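Local coordinates for protein short chain dehydrogenase (Leptospira borgpetersenii serovar Hardjo-bovis, PDB 6UH2) that binds NAD+ and, as a member of the short-chain dehydrogenase/reductase family, probably oxidises or reduces a substrate at a CH-OH group with that cofactor, at residues G99-T104 with E171-T176; R134-K139 with Y194-N199; I145-S150 with H182-L187. One frame throughout, in Å; residues are numbered along the deposited sequence. Where two conformers were deposited one is given.

Contact 1 (G99-T104 with E171-T176); sequences GISVFT and EVYAMT. With NAD (nicotinamide-adenine-dinucleotide), chain D.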
loop_
_atom_site.group_PDB
_atom_site.type_symbol
_atom_site.label_atom_id
_atom_site.label_comp_id
_atom_site.label_asym_id
_atom_site.label_seq_id
_atom_site.Cartn_x
_atom_site.Cartn_y
_atom_site.Cartn_z
ATOM N N GLY B 99 -13.353 7.920 13.798
ATOM C CA GLY B 99 -13.984 8.758 12.792
ATOM C C GLY B 99 -15.484 8.634 12.888
ATOM O O GLY B 99 -16.009 7.588 13.282
ATOM N N ILE B 100 -16.192 9.717 12.563
ATOM C CA ILE B 100 -17.652 9.719 12.576
ATOM C C ILE B 100 -18.167 10.467 11.349
ATOM O O ILE B 100 -17.410 11.057 10.580
ATOM C CB ILE B 100 -18.248 10.345 13.856
ATOM C CG1 ILE B 100 -17.946 11.849 13.902
ATOM C CG2 ILE B 100 -17.747 9.638 15.110
ATOM C CD1 ILE B 100 -18.826 12.594 14.895
ATOM N N SER B 101 -19.484 10.431 11.175
ATOM C CA SER B 101 -20.149 11.148 10.094
ATOM C C SER B 101 -21.545 11.530 10.568
ATOM O O SER B 101 -21.921 11.295 11.716
ATOM C CB SER B 101 -20.189 10.304 8.809
ATOM O OG SER B 101 -20.601 11.072 7.682
ATOM N N VAL B 102 -22.306 12.141 9.663
ATOM C CA VAL B 102 -23.693 12.510 9.894
ATOM C C VAL B 102 -24.412 12.307 8.565
ATOM O O VAL B 102 -23.795 12.293 7.500
ATOM C CB VAL B 102 -23.818 13.965 10.416
ATOM C CG1 VAL B 102 -23.237 14.959 9.401
ATOM C CG2 VAL B 102 -25.244 14.311 10.778
ATOM N N PHE B 103 -25.732 12.110 8.619
ATOM C CA PHE B 103 -26.393 11.611 7.418
ATOM C C PHE B 103 -27.555 12.436 6.876
ATOM O O PHE B 103 -28.129 12.044 5.853
ATOM C CB PHE B 103 -26.823 10.163 7.682
ATOM C CG PHE B 103 -25.711 9.345 8.282
ATOM C CD1 PHE B 103 -24.667 8.895 7.488
ATOM C CD2 PHE B 103 -25.658 9.111 9.650
ATOM C CE1 PHE B 103 -23.616 8.177 8.037
ATOM C CE2 PHE B 103 -24.618 8.396 10.205
ATOM C CZ PHE B 103 -23.592 7.929 9.397
ATOM N N THR B 104 -27.896 13.568 7.484
ATOM C CA THR B 104 -28.938 14.430 6.938
ATOM C C THR B 104 -28.380 15.255 5.770
ATOM O O THR B 104 -27.164 15.378 5.617
ATOM C CB THR B 104 -29.482 15.349 8.032
ATOM O OG1 THR B 104 -28.414 16.139 8.568
ATOM C CG2 THR B 104 -30.130 14.521 9.169
ATOM N N GLU B 171 -21.126 16.732 3.384
ATOM C CA GLU B 171 -20.030 17.601 2.971
ATOM C C GLU B 171 -18.892 17.588 3.977
ATOM O O GLU B 171 -17.720 17.633 3.594
ATOM C CB GLU B 171 -20.536 19.033 2.767
ATOM C CG GLU B 171 -20.970 19.760 4.051
ATOM C CD GLU B 171 -22.023 18.996 4.826
ATOM O OE1 GLU B 171 -23.073 18.701 4.237
ATOM O OE2 GLU B 171 -21.794 18.658 6.009
ATOM N N VAL B 172 -19.215 17.523 5.272
ATOM C CA VAL B 172 -18.181 17.666 6.286
ATOM C C VAL B 172 -17.322 16.407 6.349
ATOM O O VAL B 172 -16.140 16.470 6.704
ATOM C CB VAL B 172 -18.817 18.013 7.651
ATOM C CG1 VAL B 172 -19.714 16.867 8.158
ATOM C CG2 VAL B 172 -17.742 18.350 8.671
ATOM N N TYR B 173 -17.895 15.247 6.011
ATOM C CA TYR B 173 -17.080 14.036 5.932
ATOM C C TYR B 173 -16.059 14.146 4.804
ATOM O O TYR B 173 -14.882 13.812 4.989
ATOM C CB TYR B 173 -17.976 12.816 5.737
ATOM C CG TYR B 173 -17.274 11.493 5.945
ATOM C CD1 TYR B 173 -16.936 11.063 7.218
ATOM C CD2 TYR B 173 -16.955 10.673 4.868
ATOM C CE1 TYR B 173 -16.302 9.833 7.415
ATOM C CE2 TYR B 173 -16.316 9.454 5.052
ATOM C CZ TYR B 173 -15.995 9.041 6.329
ATOM O OH TYR B 173 -15.357 7.828 6.529
ATOM N N ALA B 174 -16.489 14.624 3.631
ATOM C CA ALA B 174 -15.555 14.844 2.531
ATOM C C ALA B 174 -14.482 15.851 2.924
ATOM O O ALA B 174 -13.291 15.639 2.674
ATOM C CB ALA B 174 -16.309 15.328 1.290
ATOM N N MET B 175 -14.894 16.955 3.552
ATOM C CA MET B 175 -13.937 17.967 3.994
ATOM C C MET B 175 -12.903 17.376 4.943
ATOM O O MET B 175 -11.694 17.567 4.760
ATOM C CB MET B 175 -14.676 19.109 4.687
ATOM C CG MET B 175 -15.323 20.134 3.768
ATOM S SD MET B 175 -16.264 21.272 4.813
ATOM C CE MET B 175 -16.052 22.837 3.948
ATOM N N THR B 176 -13.359 16.685 5.991
ATOM C CA THR B 176 -12.404 16.267 7.019
ATOM C C THR B 176 -11.538 15.098 6.564
ATOM O O THR B 176 -10.383 14.990 6.993
ATOM C CB THR B 176 -13.107 15.903 8.336
ATOM O OG1 THR B 176 -14.020 14.821 8.129
ATOM C CG2 THR B 176 -13.863 17.126 8.907
HETATM P PA NAD D . -17.307 2.803 13.728
HETATM O O1A NAD D . -18.455 3.842 13.798
HETATM O O2A NAD D . -17.626 1.308 13.778
HETATM O O5B NAD D . -16.165 3.117 14.860
HETATM C C5B NAD D . -15.696 4.417 15.163
HETATM C C4B NAD D . -15.176 4.293 16.570
HETATM O O4B NAD D . -14.659 5.640 16.884
HETATM C C3B NAD D . -16.267 3.965 17.602
HETATM O O3B NAD D . -15.826 2.913 18.494
HETATM C C2B NAD D . -16.390 5.273 18.396
HETATM O O2B NAD D . -16.765 5.045 19.763
HETATM C C1B NAD D . -14.993 5.912 18.221
HETATM N N9A NAD D . -15.124 7.327 18.550
HETATM C C8A NAD D . -16.170 8.196 18.241
HETATM N N7A NAD D . -15.974 9.378 18.760
HETATM C C5A NAD D . -14.770 9.287 19.458
HETATM C C6A NAD D . -14.048 10.189 20.232
HETATM N N6A NAD D . -14.460 11.457 20.434
HETATM N N1A NAD D . -12.892 9.776 20.772
HETATM C C2A NAD D . -12.469 8.524 20.582
HETATM N N3A NAD D . -13.100 7.587 19.870
HETATM C C4A NAD D . -14.248 8.017 19.325
HETATM O O3 NAD D . -16.407 3.092 12.413
HETATM P PN NAD D . -15.584 2.139 11.404
HETATM O O1N NAD D . -16.448 1.763 10.174
HETATM O O2N NAD D . -14.832 1.112 12.256
HETATM O O5D NAD D . -14.564 3.350 10.846
HETATM C C5D NAD D . -13.256 3.432 11.372
HETATM C C4D NAD D . -12.515 4.467 10.529
HETATM O O4D NAD D . -12.593 4.146 9.083
HETATM C C3D NAD D . -13.201 5.828 10.642
HETATM O O3D NAD D . -12.237 6.885 10.562
HETATM C C2D NAD D . -14.100 5.949 9.374
HETATM O O2D NAD D . -14.316 7.286 8.953
HETATM C C1D NAD D . -13.194 5.189 8.363
HETATM N N1N NAD D . -13.946 4.560 7.219
HETATM C C2N NAD D . -14.962 3.681 7.440
HETATM C C3N NAD D . -15.617 3.136 6.364
HETATM C C7N NAD D . -16.732 2.180 6.616
HETATM O O7N NAD D . -17.429 1.846 5.670
HETATM N N7N NAD D . -16.917 1.719 7.873
HETATM C C4N NAD D . -15.211 3.498 5.067
HETATM C C5N NAD D . -14.194 4.385 4.879
HETATM C C6N NAD D . -13.549 4.919 5.992
#

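Contact 2 (R134-K139 with Y194-N199); sequences RLWKEK and YGIRVN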
loop_
_atom_site.group_PDB
_atom_site.type_symbol
_atom_site.label_atom_id
_atom_site.label_comp_id
_atom_site.label_asym_id
_atom_site.label_seq_id
_atom_site.Cartn_x
_atom_site.Cartn_y
_atom_site.Cartn_z
ATOM N N ARG B 134 5.326 14.972 19.978
ATOM C CA ARG B 134 6.128 15.612 21.017
ATOM C C ARG B 134 6.820 14.582 21.906
ATOM O O ARG B 134 7.996 14.744 22.259
ATOM C CB ARG B 134 5.249 16.553 21.845
ATOM C CG ARG B 134 4.835 17.822 21.094
ATOM C CD ARG B 134 3.910 18.727 21.920
ATOM N NE ARG B 134 4.469 19.032 23.230
ATOM C CZ ARG B 134 5.219 20.096 23.502
ATOM N NH1 ARG B 134 5.506 20.978 22.552
ATOM N NH2 ARG B 134 5.681 20.278 24.732
ATOM N N LEU B 135 6.115 13.509 22.268
ATOM C CA LEU B 135 6.708 12.498 23.142
ATOM C C LEU B 135 7.816 11.729 22.431
ATOM O O LEU B 135 8.891 11.506 23.005
ATOM C CB LEU B 135 5.621 11.550 23.651
ATOM C CG LEU B 135 6.034 10.363 24.534
ATOM C CD1 LEU B 135 6.612 10.819 25.888
ATOM C CD2 LEU B 135 4.849 9.412 24.722
ATOM N N TRP B 136 7.574 11.313 21.183
ATOM C CA TRP B 136 8.591 10.580 20.428
ATOM C C TRP B 136 9.832 11.429 20.192
ATOM O O TRP B 136 10.966 10.961 20.361
ATOM C CB TRP B 136 8.020 10.127 19.090
ATOM C CG TRP B 136 7.066 9.002 19.198
ATOM C CD1 TRP B 136 6.857 8.197 20.279
ATOM C CD2 TRP B 136 6.178 8.552 18.179
ATOM N NE1 TRP B 136 5.881 7.264 19.991
ATOM C CE2 TRP B 136 5.458 7.455 18.702
ATOM C CE3 TRP B 136 5.928 8.965 16.865
ATOM C CZ2 TRP B 136 4.500 6.761 17.952
ATOM C CZ3 TRP B 136 4.966 8.281 16.123
ATOM C CH2 TRP B 136 4.263 7.197 16.673
ATOM N N LYS B 137 9.630 12.682 19.780
ATOM C CA LYS B 137 10.750 13.595 19.563
ATOM C C LYS B 137 11.590 13.738 20.824
ATOM O O LYS B 137 12.824 13.803 20.761
ATOM C CB LYS B 137 10.213 14.950 19.094
ATOM C CG LYS B 137 11.255 16.042 18.880
ATOM C CD LYS B 137 10.557 17.343 18.506
ATOM C CE LYS B 137 11.514 18.522 18.504
ATOM N NZ LYS B 137 10.774 19.802 18.334
ATOM N N GLU B 138 10.937 13.757 21.983
ATOM C CA GLU B 138 11.656 13.937 23.235
ATOM C C GLU B 138 12.416 12.676 23.628
ATOM O O GLU B 138 13.529 12.756 24.160
ATOM C CB GLU B 138 10.670 14.339 24.327
ATOM C CG GLU B 138 11.286 14.539 25.683
ATOM C CD GLU B 138 10.239 14.636 26.758
ATOM O OE1 GLU B 138 9.441 15.597 26.726
ATOM O OE2 GLU B 138 10.196 13.739 27.623
ATOM N N LYS B 139 11.831 11.505 23.376
ATOM C CA LYS B 139 12.456 10.232 23.713
ATOM C C LYS B 139 13.366 9.699 22.614
ATOM O O LYS B 139 14.035 8.680 22.829
ATOM C CB LYS B 139 11.382 9.181 24.025
ATOM C CG LYS B 139 10.470 9.526 25.198
ATOM C CD LYS B 139 11.190 9.342 26.534
ATOM C CE LYS B 139 10.292 9.716 27.702
ATOM N NZ LYS B 139 10.896 9.340 29.014
ATOM N N TYR B 194 12.988 13.505 12.287
ATOM C CA TYR B 194 13.023 12.744 13.525
ATOM C C TYR B 194 12.819 11.250 13.313
ATOM O O TYR B 194 12.600 10.523 14.286
ATOM C CB TYR B 194 11.961 13.280 14.483
ATOM C CG TYR B 194 12.095 14.771 14.683
ATOM C CD1 TYR B 194 12.988 15.284 15.616
ATOM C CD2 TYR B 194 11.353 15.665 13.915
ATOM C CE1 TYR B 194 13.129 16.651 15.796
ATOM C CE2 TYR B 194 11.484 17.032 14.091
ATOM C CZ TYR B 194 12.372 17.514 15.035
ATOM O OH TYR B 194 12.508 18.864 15.217
ATOM N N GLY B 195 12.881 10.781 12.068
ATOM C CA GLY B 195 12.736 9.366 11.789
ATOM C C GLY B 195 11.340 8.813 11.966
ATOM O O GLY B 195 11.178 7.598 12.105
ATOM N N ILE B 196 10.328 9.674 11.984
ATOM C CA ILE B 196 8.938 9.278 12.195
ATOM C C ILE B 196 8.256 9.225 10.836
ATOM O O ILE B 196 8.314 10.199 10.076
ATOM C CB ILE B 196 8.227 10.267 13.141
ATOM C CG1 ILE B 196 8.800 10.155 14.557
ATOM C CG2 ILE B 196 6.700 10.065 13.151
ATOM C CD1 ILE B 196 8.447 11.330 15.446
ATOM N N ARG B 197 7.616 8.098 10.521
ATOM C CA ARG B 197 6.852 7.954 9.287
ATOM C C ARG B 197 5.364 8.171 9.545
ATOM O O ARG B 197 4.847 7.828 10.612
ATOM C CB ARG B 197 7.058 6.565 8.659
ATOM C CG ARG B 197 8.506 6.267 8.303
ATOM C CD ARG B 197 8.624 5.092 7.342
ATOM N NE ARG B 197 8.504 3.780 7.995
ATOM C CZ ARG B 197 7.507 2.924 7.783
ATOM N NH1 ARG B 197 6.525 3.235 6.928
ATOM N NH2 ARG B 197 7.508 1.743 8.404
ATOM N N VAL B 198 4.668 8.705 8.535
ATOM C CA VAL B 198 3.245 9.026 8.633
ATOM C C VAL B 198 2.588 8.638 7.314
ATOM O O VAL B 198 2.980 9.146 6.254
ATOM C CB VAL B 198 2.985 10.514 8.921
ATOM C CG1 VAL B 198 1.481 10.754 9.168
ATOM C CG2 VAL B 198 3.846 11.038 10.109
ATOM N N ASN B 199 1.601 7.737 7.373
ATOM C CA ASN B 199 0.870 7.303 6.188
ATOM C C ASN B 199 -0.617 7.236 6.517
ATOM O O ASN B 199 -1.039 7.453 7.657
ATOM C CB ASN B 199 1.379 5.946 5.661
ATOM C CG ASN B 199 2.817 6.013 5.196
ATOM O OD1 ASN B 199 3.114 6.596 4.152
ATOM N ND2 ASN B 199 3.725 5.410 5.970
#

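Contact 3 (I145-S150 with H182-L187); sequences ILNFGS and HFTKYL. With NAD (nicotinamide-adenine-dinucleotide), chain D.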
loop_
_atom_site.group_PDB
_atom_site.type_symbol
_atom_site.label_atom_id
_atom_site.label_comp_id
_atom_site.label_asym_id
_atom_site.label_seq_id
_atom_site.Cartn_x
_atom_site.Cartn_y
_atom_site.Cartn_z
ATOM N N ILE B 145 2.995 6.643 12.498
ATOM C CA ILE B 145 1.600 7.065 12.594
ATOM C C ILE B 145 0.851 6.542 11.376
ATOM O O ILE B 145 1.357 6.590 10.246
ATOM C CB ILE B 145 1.489 8.601 12.700
ATOM C CG1 ILE B 145 2.207 9.103 13.964
ATOM C CG2 ILE B 145 0.034 9.056 12.666
ATOM C CD1 ILE B 145 2.224 10.640 14.104
ATOM N N LEU B 146 -0.361 6.044 11.600
ATOM C CA LEU B 146 -1.230 5.622 10.503
ATOM C C LEU B 146 -2.586 6.277 10.695
ATOM O O LEU B 146 -3.246 6.039 11.711
ATOM C CB LEU B 146 -1.376 4.096 10.439
ATOM C CG LEU B 146 -2.325 3.605 9.332
ATOM C CD1 LEU B 146 -1.789 3.984 7.938
ATOM C CD2 LEU B 146 -2.583 2.087 9.436
ATOM N N ASN B 147 -2.986 7.101 9.730
ATOM C CA ASN B 147 -4.262 7.802 9.761
ATOM C C ASN B 147 -5.289 7.060 8.914
ATOM O O ASN B 147 -4.959 6.169 8.124
ATOM C CB ASN B 147 -4.085 9.246 9.267
ATOM C CG ASN B 147 -3.175 10.046 10.164
ATOM O OD1 ASN B 147 -3.173 9.854 11.381
ATOM N ND2 ASN B 147 -2.380 10.934 9.575
ATOM N N PHE B 148 -6.555 7.433 9.084
ATOM C CA PHE B 148 -7.642 6.802 8.346
ATOM C C PHE B 148 -8.383 7.864 7.545
ATOM O O PHE B 148 -8.983 8.783 8.115
ATOM C CB PHE B 148 -8.571 6.015 9.281
ATOM C CG PHE B 148 -8.210 4.558 9.355
ATOM C CD1 PHE B 148 -7.104 4.147 10.087
ATOM C CD2 PHE B 148 -8.926 3.610 8.631
ATOM C CE1 PHE B 148 -6.736 2.796 10.122
ATOM C CE2 PHE B 148 -8.563 2.274 8.660
ATOM C CZ PHE B 148 -7.466 1.864 9.407
ATOM N N GLY B 149 -8.280 7.761 6.218
ATOM C CA GLY B 149 -9.067 8.578 5.323
ATOM C C GLY B 149 -10.356 7.871 4.966
ATOM O O GLY B 149 -11.010 7.269 5.830
ATOM N N SER B 150 -10.711 7.930 3.684
ATOM C CA SER B 150 -11.897 7.308 3.116
ATOM C C SER B 150 -11.848 7.512 1.612
ATOM O O SER B 150 -11.284 8.503 1.129
ATOM C CB SER B 150 -13.192 7.921 3.678
ATOM O OG SER B 150 -14.309 7.465 2.922
ATOM N N HIS B 182 -4.406 15.084 3.647
ATOM C CA HIS B 182 -3.371 16.085 3.402
ATOM C C HIS B 182 -2.544 16.330 4.657
ATOM O O HIS B 182 -1.347 16.618 4.558
ATOM C CB HIS B 182 -3.991 17.391 2.884
ATOM C CG HIS B 182 -3.044 18.217 2.069
ATOM N ND1 HIS B 182 -2.338 17.699 1.006
ATOM C CD2 HIS B 182 -2.681 19.520 2.164
ATOM C CE1 HIS B 182 -1.571 18.643 0.485
ATOM N NE2 HIS B 182 -1.765 19.760 1.164
ATOM N N PHE B 183 -3.157 16.190 5.835
ATOM C CA PHE B 183 -2.397 16.241 7.090
ATOM C C PHE B 183 -1.340 15.145 7.137
ATOM O O PHE B 183 -0.236 15.350 7.656
ATOM C CB PHE B 183 -3.351 16.097 8.277
ATOM C CG PHE B 183 -2.661 16.075 9.613
ATOM C CD1 PHE B 183 -2.022 17.208 10.094
ATOM C CD2 PHE B 183 -2.651 14.928 10.388
ATOM C CE1 PHE B 183 -1.366 17.195 11.330
ATOM C CE2 PHE B 183 -2.017 14.910 11.628
ATOM C CZ PHE B 183 -1.380 16.041 12.103
ATOM N N THR B 184 -1.670 13.973 6.602
ATOM C CA THR B 184 -0.711 12.877 6.525
ATOM C C THR B 184 0.539 13.290 5.763
ATOM O O THR B 184 1.669 13.027 6.204
ATOM C CB THR B 184 -1.376 11.683 5.855
ATOM O OG1 THR B 184 -2.500 11.267 6.637
ATOM C CG2 THR B 184 -0.395 10.538 5.699
ATOM N N LYS B 185 0.354 13.923 4.600
ATOM C CA LYS B 185 1.493 14.420 3.831
ATOM C C LYS B 185 2.232 15.507 4.591
ATOM O O LYS B 185 3.468 15.538 4.602
ATOM C CB LYS B 185 1.026 14.962 2.473
ATOM C CG LYS B 185 0.246 13.956 1.619
ATOM C CD LYS B 185 -0.215 14.601 0.303
ATOM C CE LYS B 185 -0.659 13.563 -0.718
ATOM N NZ LYS B 185 -1.754 12.726 -0.195
ATOM N N TYR B 186 1.495 16.423 5.220
ATOM C CA TYR B 186 2.141 17.507 5.953
ATOM C C TYR B 186 3.025 16.970 7.071
ATOM O O TYR B 186 4.197 17.363 7.207
ATOM C CB TYR B 186 1.090 18.441 6.536
ATOM C CG TYR B 186 1.684 19.614 7.291
ATOM C CD1 TYR B 186 2.046 19.494 8.641
ATOM C CD2 TYR B 186 1.880 20.836 6.661
ATOM C CE1 TYR B 186 2.583 20.570 9.340
ATOM C CE2 TYR B 186 2.408 21.925 7.355
ATOM C CZ TYR B 186 2.759 21.784 8.691
ATOM O OH TYR B 186 3.287 22.856 9.379
ATOM N N LEU B 187 2.461 16.101 7.912
ATOM C CA LEU B 187 3.207 15.628 9.066
ATOM C C LEU B 187 4.318 14.678 8.645
ATOM O O LEU B 187 5.379 14.648 9.284
ATOM C CB LEU B 187 2.265 14.954 10.059
ATOM C CG LEU B 187 2.945 14.642 11.397
ATOM C CD1 LEU B 187 3.438 15.945 12.041
ATOM C CD2 LEU B 187 1.995 13.897 12.298
HETATM P PA NAD D . -17.307 2.803 13.728
HETATM O O1A NAD D . -18.455 3.842 13.798
HETATM O O2A NAD D . -17.626 1.308 13.778
HETATM O O5B NAD D . -16.165 3.117 14.860
HETATM C C5B NAD D . -15.696 4.417 15.163
HETATM C C4B NAD D . -15.176 4.293 16.570
HETATM O O4B NAD D . -14.659 5.640 16.884
HETATM C C3B NAD D . -16.267 3.965 17.602
HETATM O O3B NAD D . -15.826 2.913 18.494
HETATM C C2B NAD D . -16.390 5.273 18.396
HETATM O O2B NAD D . -16.765 5.045 19.763
HETATM C C1B NAD D . -14.993 5.912 18.221
HETATM N N9A NAD D . -15.124 7.327 18.550
HETATM C C8A NAD D . -16.170 8.196 18.241
HETATM N N7A NAD D . -15.974 9.378 18.760
HETATM C C5A NAD D . -14.770 9.287 19.458
HETATM C C6A NAD D . -14.048 10.189 20.232
HETATM N N6A NAD D . -14.460 11.457 20.434
HETATM N N1A NAD D . -12.892 9.776 20.772
HETATM C C2A NAD D . -12.469 8.524 20.582
HETATM N N3A NAD D . -13.100 7.587 19.870
HETATM C C4A NAD D . -14.248 8.017 19.325
HETATM O O3 NAD D . -16.407 3.092 12.413
HETATM P PN NAD D . -15.584 2.139 11.404
HETATM O O1N NAD D . -16.448 1.763 10.174
HETATM O O2N NAD D . -14.832 1.112 12.256
HETATM O O5D NAD D . -14.564 3.350 10.846
HETATM C C5D NAD D . -13.256 3.432 11.372
HETATM C C4D NAD D . -12.515 4.467 10.529
HETATM O O4D NAD D . -12.593 4.146 9.083
HETATM C C3D NAD D . -13.201 5.828 10.642
HETATM O O3D NAD D . -12.237 6.885 10.562
HETATM C C2D NAD D . -14.100 5.949 9.374
HETATM O O2D NAD D . -14.316 7.286 8.953
HETATM C C1D NAD D . -13.194 5.189 8.363
HETATM N N1N NAD D . -13.946 4.560 7.219
HETATM C C2N NAD D . -14.962 3.681 7.440
HETATM C C3N NAD D . -15.617 3.136 6.364
HETATM C C7N NAD D . -16.732 2.180 6.616
HETATM O O7N NAD D . -17.429 1.846 5.670
HETATM N N7N NAD D . -16.917 1.719 7.873
HETATM C C4N NAD D . -15.211 3.498 5.067
HETATM C C5N NAD D . -14.194 4.385 4.879
HETATM C C6N NAD D . -13.549 4.919 5.992
#

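Contact 1 (G99-T104 with E171-T176)
Val172 and Tyr173, in the first turn of helix 171-191, meet the loop 99-104, which follows strand 93-96 of the Rossmann fold and runs beside the bound NAD. Glu171, at the start of the segment, forms a salt bridge through OE2 with Arg109, which also bonds Thr104 O of the loop. Val172 is the apolar partner: its CG1 meets Val102 CG1 at 4.2 Å, the two branched side chains crossing at about a right angle, and Phe114 of helix 111-139 packs on it as well. Tyr173 has the largest share of the contact. With its CG anti to the backbone N (chi1 -167°), the ring is carried toward the cofactor, and Ile100 O lies 3.4 Å from Tyr173 CD1, at the ring edge and near its plane. Ser101, small enough to fit against the tyrosine, brings OG to 3.7 Å from Tyr173 CD1 in an oblique approach. Tyr173 and Lys177 match the YxxxK pattern of the family, and both bind NAD here. Thr176 OG1 bonds Val172 O and Asn121, whose OD1 takes the amide of Ile100. Gly99, without a side chain, lets its CA come to 3.4 Å from NAD O3D, while Tyr173 OH shares a 2.7 Å hydrogen bond with NAD O2D.

Contact 2 (R134-K139 with Y194-N199)
Lys137 lays its aliphatic chain across the face of the Tyr194 ring. CD sits 4.2 Å from the centroid of the Tyr194 ring and 27° off its normal, a CH-pi contact made by methylene groups and not by the ammonium. With CG anti to the backbone N (chi1 177°) and the chain extended beyond it, CG, CD and CE pass over the CE1 side of the ring in turn, until Lys137 CE comes to 3.5 Å from Tyr194 OH. A long chain with a charged end suits this exposed margin, since it can cover an aromatic ring and still keep its amine near solvent. Phe133, one turn back on the helix, meets the same tyrosine ring edge-to-face. The contact joins the end of helix 111-139 to the loop leading into strand 197-203, on one side of the parallel Rossmann sheet. Deeper in, Ile196 packs against the edge of the Trp136 indole: its CD1 lies near the indole plane, 3.7 Å from Trp136 CE3, and its CG2 branch is 3.9 Å from Trp136 CZ3. A beta-branched aliphatic residue gives the indole two apolar arms to rest against. The buried indole keeps its polar atom satisfied on another side, where Trp136 NE1 donates a hydrogen bond to Pro91 O.

Contact 3 (I145-S150 with H182-L187)
Strand 145-148 and helix segment 182-187 run nearly antiparallel, with 162° between their directions and 9.4 Å between their axes at closest approach. Asn147 and Thr184 are nearest in backbone, their CA atoms 7.0 Å apart. That spacing leaves room for one layer of side chains, supplied on the strand by Ile145 and Asn147, whose CB atoms point at the helix, while Leu146 and Phe148 between and after them start off the other way. Asn147 makes the one polar link across the gap: ND2 donates to Thr184 OG1 at 3.0 Å with an N-H...O angle of 179°, and the acceptor lies in the plane of the amide. Its other end, OD1, takes a hydrogen bond from Asn96; with a bond at each end, the buried amide is held in one rotation. Thr184 holds OG1 beside its own backbone N (chi1 -61°), and there the hydroxyl is also bonded to Ile180 O one turn earlier. Threonine suits the place because one short hydroxyl serves the helix and the strand together. The Phe183 ring meets the same amide obliquely, its CD2 4.1 Å from Asn147 ND2. Farther back along the strand the contact turns apolar: Ile145 CD1 lies 3.7 Å from Leu187 CD2, the two side chains crossing at about a right angle. Beyond the strand, Gly149 O lies 3.5 Å from NAD C6N, in the pocket of the nicotinamide. In this Rossmann sheet, strand 144-148 runs between strands 93-96 and 197-203, and helices 111-139 and 171-191 pack together over it, with Trp136 on Ile145 and Thr125 touching both Asn147 and Phe183.

How the contacts relate
Contacts 1 and 3 share helix 171-191 and the cofactor: their centres are about 17 Å apart, and they meet where Tyr173 CE2 lies 3.5 Å from Ser150 OG, beside the nicotinamide end of NAD. Lys177, between them on the helix, bonds to NAD and to Phe148 O of contact 3. Contacts 2 and 3 have their centres about 14 Å apart and are joined through the sheet, where strands 144-148 and 197-203 are neighbours; Asn199 O probably accepts a hydrogen bond from Asn147 N at 2.9 Å. Along the chain contact 3 is nested within the loop closed by contact 2. Contact 2 lies away from the cofactor, its centre about 29 Å from that of contact 1.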